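Local coordinates for protein TRAP-T family transporter, DctP (Periplasmic binding) subunit (Sulfitobacter sp. NAS-14.1, PDB 4PF8) that binds galacturonate and probably delivers it, as a periplasmic solute-binding subunit, to a TRAP-type transporter for uptake, at residues E34-S39 against E206-S211; K109-M114 against Y140-A145. All blocks are in the same frame, centred on the assembly; numbering follows the deposited sequence.

Overall arrangement
Contacts 1 and 2 both lie in the buried interior, their centres about 14 Å apart, and contact 2 is nested along the chain within the loop that contact 1 closes. They join different elements: contact 1 brings the start of helix 37-52 to the turn between strand 204-207 and helix 209-214, whereas contact 2 sets helix 111-118 against the turn that follows strand 135-141. Trp269 of helix 248-282 is a common neighbour. Their chemistry follows their place. Contact 1, at the galacturonate, is a polar network of hydroxyls, amides and a water; contact 2, without a direct bond to the sugar, is methyl packing around one carboxylate. Asn208 ND2 probably links them through Ala143 O.

Contact 1 of 2, residues E34-S39 against E206-S211; sequences EDYPVS and ENNPPS. With GTR (beta-D-galactopyranuronic acid), chain D.
Tyr36 reaches Pro210 and Ser211 with the outer end of its ring, and apolar packing is the first part of the contact. With CG anti to the backbone N (chi1 -163°), the ring extends across the gap until CE1 lies 3.6 Å from CB of Pro210, the two side chains crossing at about a right angle. Pro37 CD rests on one face of the ring, near its rim. A tyrosine suits this place because its ring carbons give Pro210 an apolar surface while OH meets Ser211 OG and water 1.

Hydrogen bonding forms the second part. Ser211 OG is 3.0 Å from Tyr36 OH, but the serine proton could instead serve Asn208 OD1 or galacturonate O1, each only weakly. Asn208, the N-cap of helix 209-214, accepts Ser211 N on OD1 at 2.9 Å, nearly along the C=O axis. Water 1 sits in the plane of the tyrosine ring, 2.7 Å from Tyr36 OH; it accepts from Asn208 ND2, which also donates to Ala143 O, and lies 2.8 Å from galacturonate O2.

The sugar is gripped directly by Asn207. Its ND2 donates to O5 at 3.0 Å and its OD1 accepts from O1 at 2.6 Å, so one amide reads both a ring oxygen and the anomeric hydroxyl. Asn208 N also donates to that OD1, in the carbonyl plane, which helps fix the amide's rotation.

As in other family 7 binding proteins, the sugar lies in a cleft. Tyr36 stacks on His32, Trp269 of helix 248-282 packs against Tyr36, Asn208 and Pro210, and strand 204-207 pairs with strand 146-150.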
loop_
_atom_site.group_PDB
_atom_site.type_symbol
_atom_site.label_atom_id
_atom_site.label_comp_id
_atom_site.label_asym_id
_atom_site.label_seq_id
_atom_site.Cartn_x
_atom_site.Cartn_y
_atom_site.Cartn_z
ATOM N N GLU A 34 -2.834 3.890 -15.501
ATOM C CA GLU A 34 -4.250 3.737 -15.780
ATOM C C GLU A 34 -4.670 2.272 -15.822
ATOM O O GLU A 34 -5.759 1.925 -15.350
ATOM C CB GLU A 34 -4.613 4.425 -17.107
ATOM C CG GLU A 34 -6.109 4.482 -17.358
ATOM C CD GLU A 34 -6.500 5.424 -18.489
ATOM O OE1 GLU A 34 -5.606 6.072 -19.076
ATOM O OE2 GLU A 34 -7.710 5.504 -18.789
ATOM N N ASP A 35 -3.849 1.417 -16.432
ATOM C CA ASP A 35 -4.217 0.008 -16.534
ATOM C C ASP A 35 -3.642 -0.762 -15.336
ATOM O O ASP A 35 -2.548 -1.333 -15.394
ATOM C CB ASP A 35 -3.749 -0.609 -17.849
ATOM C CG ASP A 35 -4.290 -2.025 -18.037
ATOM O OD1 ASP A 35 -5.139 -2.454 -17.222
ATOM O OD2 ASP A 35 -3.858 -2.711 -18.984
ATOM N N TYR A 36 -4.400 -0.764 -14.248
ATOM C CA TYR A 36 -3.947 -1.313 -12.958
ATOM C C TYR A 36 -5.223 -1.566 -12.132
ATOM O O TYR A 36 -6.195 -0.835 -12.268
ATOM C CB TYR A 36 -3.030 -0.309 -12.253
ATOM C CG TYR A 36 -2.194 -0.901 -11.140
ATOM C CD1 TYR A 36 -1.024 -1.583 -11.432
ATOM C CD2 TYR A 36 -2.551 -0.750 -9.814
ATOM C CE1 TYR A 36 -0.243 -2.127 -10.422
ATOM C CE2 TYR A 36 -1.777 -1.298 -8.789
ATOM C CZ TYR A 36 -0.615 -1.986 -9.109
ATOM O OH TYR A 36 0.173 -2.504 -8.083
ATOM N N PRO A 37 -5.245 -2.586 -11.266
ATOM C CA PRO A 37 -6.506 -2.944 -10.577
ATOM C C PRO A 37 -7.122 -1.843 -9.709
ATOM O O PRO A 37 -8.347 -1.647 -9.688
ATOM C CB PRO A 37 -6.098 -4.138 -9.704
ATOM C CG PRO A 37 -5.004 -4.774 -10.489
ATOM C CD PRO A 37 -4.223 -3.640 -11.115
ATOM N N VAL A 38 -6.264 -1.112 -9.016
ATOM C CA VAL A 38 -6.695 0.024 -8.223
ATOM C C VAL A 38 -7.414 1.029 -9.116
ATOM O O VAL A 38 -8.484 1.515 -8.778
ATOM C CB VAL A 38 -5.488 0.717 -7.571
ATOM C CG1 VAL A 38 -5.920 2.016 -6.895
ATOM C CG2 VAL A 38 -4.797 -0.227 -6.578
ATOM N N SER A 39 -6.803 1.346 -10.250
ATOM C CA SER A 39 -7.360 2.306 -11.192
ATOM C C SER A 39 -8.756 1.917 -11.662
ATOM O O SER A 39 -9.667 2.760 -11.707
ATOM C CB SER A 39 -6.424 2.436 -12.387
ATOM O OG SER A 39 -5.073 2.491 -11.940
ATOM N N GLU A 206 11.330 -2.526 -2.785
ATOM C CA GLU A 206 10.498 -3.688 -2.471
ATOM C C GLU A 206 9.047 -3.347 -2.792
ATOM O O GLU A 206 8.604 -2.235 -2.585
ATOM C CB GLU A 206 10.652 -4.124 -1.018
ATOM C CG GLU A 206 10.775 -3.003 -0.024
ATOM C CD GLU A 206 9.443 -2.476 0.426
ATOM O OE1 GLU A 206 9.237 -1.227 0.368
ATOM O OE2 GLU A 206 8.583 -3.302 0.814
ATOM N N ASN A 207 8.342 -4.315 -3.347
ATOM C CA ASN A 207 6.964 -4.117 -3.747
ATOM C C ASN A 207 6.327 -5.406 -4.204
ATOM O O ASN A 207 6.994 -6.426 -4.322
ATOM C CB ASN A 207 6.836 -3.038 -4.820
ATOM C CG ASN A 207 5.705 -2.100 -4.526
ATOM O OD1 ASN A 207 4.569 -2.550 -4.328
ATOM N ND2 ASN A 207 5.999 -0.793 -4.452
ATOM N N ASN A 208 5.019 -5.344 -4.442
ATOM C CA ASN A 208 4.260 -6.466 -4.968
ATOM C C ASN A 208 4.509 -6.607 -6.471
ATOM O O ASN A 208 5.141 -5.749 -7.108
ATOM C CB ASN A 208 2.763 -6.277 -4.641
ATOM C CG ASN A 208 2.206 -4.954 -5.186
ATOM O OD1 ASN A 208 2.453 -4.608 -6.337
ATOM N ND2 ASN A 208 1.428 -4.234 -4.369
ATOM N N PRO A 209 4.090 -7.748 -7.040
ATOM C CA PRO A 209 4.493 -7.975 -8.428
ATOM C C PRO A 209 3.873 -6.976 -9.421
ATOM O O PRO A 209 4.577 -6.489 -10.306
ATOM C CB PRO A 209 4.062 -9.432 -8.676
ATOM C CG PRO A 209 4.140 -10.054 -7.294
ATOM C CD PRO A 209 3.634 -8.982 -6.379
ATOM N N PRO A 210 2.598 -6.610 -9.255
ATOM C CA PRO A 210 2.077 -5.627 -10.216
ATOM C C PRO A 210 2.767 -4.252 -10.179
ATOM O O PRO A 210 2.922 -3.598 -11.210
ATOM C CB PRO A 210 0.602 -5.523 -9.821
ATOM C CG PRO A 210 0.285 -6.887 -9.243
ATOM C CD PRO A 210 1.521 -7.182 -8.427
ATOM N N SER A 211 3.175 -3.816 -9.004
ATOM C CA SER A 211 3.912 -2.546 -8.895
ATOM C C SER A 211 5.286 -2.642 -9.532
ATOM O O SER A 211 5.700 -1.765 -10.250
ATOM C CB SER A 211 4.056 -2.122 -7.432
ATOM O OG SER A 211 2.829 -1.632 -6.901
HETATM C C1 GTR D . 2.469 0.232 -3.991
HETATM C C2 GTR D . 1.256 0.912 -3.449
HETATM C C3 GTR D . 1.391 2.393 -3.754
HETATM C C4 GTR D . 2.642 2.977 -3.111
HETATM C C5 GTR D . 3.812 2.158 -3.647
HETATM C C6 GTR D . 5.115 2.598 -2.990
HETATM O O1 GTR D . 2.433 -1.195 -3.674
HETATM O O2 GTR D . 0.099 0.373 -4.145
HETATM O O3 GTR D . 0.259 3.044 -3.137
HETATM O O4 GTR D . 2.529 2.807 -1.687
HETATM O O5 GTR D . 3.625 0.748 -3.406
HETATM O O6A GTR D . 5.973 1.690 -2.826
HETATM O O6B GTR D . 5.309 3.819 -2.789
HETATM O O HOH W 1 -0.328 -2.085 -5.471
#

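Contact 2 of 2, residues K109-M114 against Y140-A145; sequences KSVPQM and YYDAGA
Val111, on the first turn of helix 111-118, lays its methyl groups against Asp142 and Gly144, and Met114 its terminal methyl against Asp142, just past strand 135-141. Tyr141, the last residue of that strand, pairs through its backbone with Glu234 of strand 234-239; Glu234 hydrogen-bonds the galacturonate, so the turn lies close behind the binding site.

Asp142 comes next and is the residue that both Val111 and Met114 touch. Its CG stands anti to the backbone N (chi1 -163°), which brings the carboxylate across to the helix: OD1 is 3.5 Å from Val111 CG1, and the two side chains meet at about a right angle. Met114, a selenomethionine, bends at its second and third torsions and places CE 4.0 Å from the same OD1. This oxygen also accepts Gly144 N at 2.7 Å, closing an Asx turn, while OD2 is hydrogen-bonded to Tyr115 OH.

Beyond Ala143, Gly144 follows with a positive phi of 53°, a conformation that favours glycine. Val111 CG2 packs on its backbone, 4.1 Å from the carbonyl carbon.

A leucine in place of Asp142 would probably leave Gly144 N and Tyr115 OH without their acceptor and set the turn free to shift beneath Val111.

No hydrogen bond passes directly between 109-114 and 140-145. The chemistry therefore implies a division of labour: methyl groups fill the interface, while the buried carboxylate finds its polar partners in its own turn and in the next helix residue, Tyr115.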
loop_
_atom_site.group_PDB
_atom_site.type_symbol
_atom_site.label_atom_id
_atom_site.label_comp_id
_atom_site.label_asym_id
_atom_site.label_seq_id
_atom_site.Cartn_x
_atom_site.Cartn_y
_atom_site.Cartn_z
ATOM N N LYS A 109 -0.404 -12.983 8.667
ATOM C CA LYS A 109 0.080 -14.317 8.290
ATOM C C LYS A 109 -0.046 -14.584 6.799
ATOM O O LYS A 109 0.716 -15.373 6.233
ATOM C CB LYS A 109 -0.674 -15.370 9.074
ATOM C CG LYS A 109 -0.365 -15.265 10.560
ATOM C CD LYS A 109 -1.171 -16.228 11.407
ATOM C CE LYS A 109 -0.677 -16.184 12.844
ATOM N NZ LYS A 109 -0.849 -17.499 13.538
ATOM N N SER A 110 -0.989 -13.908 6.156
ATOM C CA SER A 110 -1.313 -14.146 4.762
ATOM C C SER A 110 -2.243 -13.045 4.293
ATOM O O SER A 110 -2.788 -12.301 5.099
ATOM C CB SER A 110 -2.032 -15.486 4.640
ATOM O OG SER A 110 -3.325 -15.345 5.201
ATOM N N VAL A 111 -2.481 -12.975 2.991
ATOM C CA VAL A 111 -3.376 -11.968 2.456
ATOM C C VAL A 111 -4.829 -12.307 2.789
ATOM O O VAL A 111 -5.594 -11.420 3.153
ATOM C CB VAL A 111 -3.135 -11.733 0.947
ATOM C CG1 VAL A 111 -4.130 -10.743 0.409
ATOM C CG2 VAL A 111 -1.726 -11.206 0.716
ATOM N N PRO A 112 -5.228 -13.586 2.725
ATOM C CA PRO A 112 -6.600 -13.841 3.178
ATOM C C PRO A 112 -6.858 -13.484 4.651
ATOM O O PRO A 112 -7.961 -13.073 5.019
ATOM C CB PRO A 112 -6.783 -15.357 2.910
ATOM C CG PRO A 112 -5.839 -15.624 1.778
ATOM C CD PRO A 112 -4.647 -14.762 2.041
ATOM N N GLN A 113 -5.851 -13.636 5.506
ATOM C CA GLN A 113 -6.007 -13.235 6.896
ATOM C C GLN A 113 -6.141 -11.709 6.973
ATOM O O GLN A 113 -6.916 -11.191 7.769
ATOM C CB GLN A 113 -4.815 -13.666 7.740
ATOM C CG GLN A 113 -5.073 -13.437 9.203
ATOM C CD GLN A 113 -3.832 -13.134 9.999
ATOM O OE1 GLN A 113 -2.922 -12.476 9.515
ATOM N NE2 GLN A 113 -3.796 -13.608 11.229
HETATM N N MSE A 114 -5.393 -11.003 6.143
HETATM C CA MSE A 114 -5.511 -9.537 6.079
HETATM C C MSE A 114 -6.941 -9.142 5.703
HETATM O O MSE A 114 -7.525 -8.253 6.330
HETATM C CB MSE A 114 -4.472 -8.935 5.131
HETATM C CG MSE A 114 -4.550 -7.407 4.979
HETATM SE SE MSE A 114 -5.885 -6.775 3.723
HETATM C CE MSE A 114 -4.923 -7.125 2.064
ATOM N N TYR A 140 -11.201 -1.637 1.828
ATOM C CA TYR A 140 -9.778 -1.967 1.806
ATOM C C TYR A 140 -9.403 -2.792 0.575
ATOM O O TYR A 140 -9.821 -3.948 0.392
ATOM C CB TYR A 140 -9.366 -2.663 3.126
ATOM C CG TYR A 140 -9.565 -1.777 4.333
ATOM C CD1 TYR A 140 -8.794 -0.622 4.500
ATOM C CD2 TYR A 140 -10.522 -2.080 5.302
ATOM C CE1 TYR A 140 -8.991 0.216 5.575
ATOM C CE2 TYR A 140 -10.713 -1.247 6.400
ATOM C CZ TYR A 140 -9.938 -0.095 6.523
ATOM O OH TYR A 140 -10.120 0.747 7.606
ATOM N N TYR A 141 -8.634 -2.154 -0.293
ATOM C CA TYR A 141 -8.133 -2.751 -1.529
ATOM C C TYR A 141 -6.902 -3.607 -1.246
ATOM O O TYR A 141 -6.153 -3.360 -0.303
ATOM C CB TYR A 141 -7.763 -1.655 -2.539
ATOM C CG TYR A 141 -8.899 -0.986 -3.325
ATOM C CD1 TYR A 141 -10.214 -1.005 -2.889
ATOM C CD2 TYR A 141 -8.624 -0.317 -4.507
ATOM C CE1 TYR A 141 -11.227 -0.370 -3.637
ATOM C CE2 TYR A 141 -9.610 0.298 -5.247
ATOM C CZ TYR A 141 -10.902 0.276 -4.815
ATOM O OH TYR A 141 -11.868 0.909 -5.566
ATOM N N ASP A 142 -6.721 -4.631 -2.067
ATOM C CA ASP A 142 -5.612 -5.578 -1.969
ATOM C C ASP A 142 -4.369 -5.018 -2.644
ATOM O O ASP A 142 -4.440 -4.489 -3.746
ATOM C CB ASP A 142 -6.053 -6.858 -2.689
ATOM C CG ASP A 142 -5.216 -8.090 -2.360
ATOM O OD1 ASP A 142 -4.098 -7.992 -1.803
ATOM O OD2 ASP A 142 -5.721 -9.200 -2.703
ATOM N N ALA A 143 -3.231 -5.134 -1.976
ATOM C CA ALA A 143 -1.948 -4.820 -2.591
ATOM C C ALA A 143 -0.966 -5.972 -2.382
ATOM O O ALA A 143 0.257 -5.787 -2.425
ATOM C CB ALA A 143 -1.380 -3.529 -2.052
ATOM N N GLY A 144 -1.514 -7.161 -2.188
ATOM C CA GLY A 144 -0.678 -8.337 -2.084
ATOM C C GLY A 144 0.399 -8.183 -1.039
ATOM O O GLY A 144 0.190 -7.562 -0.024
ATOM N N ALA A 145 1.545 -8.826 -1.281
ATOM C CA ALA A 145 2.689 -8.780 -0.361
ATOM C C ALA A 145 3.874 -8.164 -1.080
ATOM O O ALA A 145 4.025 -8.325 -2.278
ATOM C CB ALA A 145 3.059 -10.184 0.109
#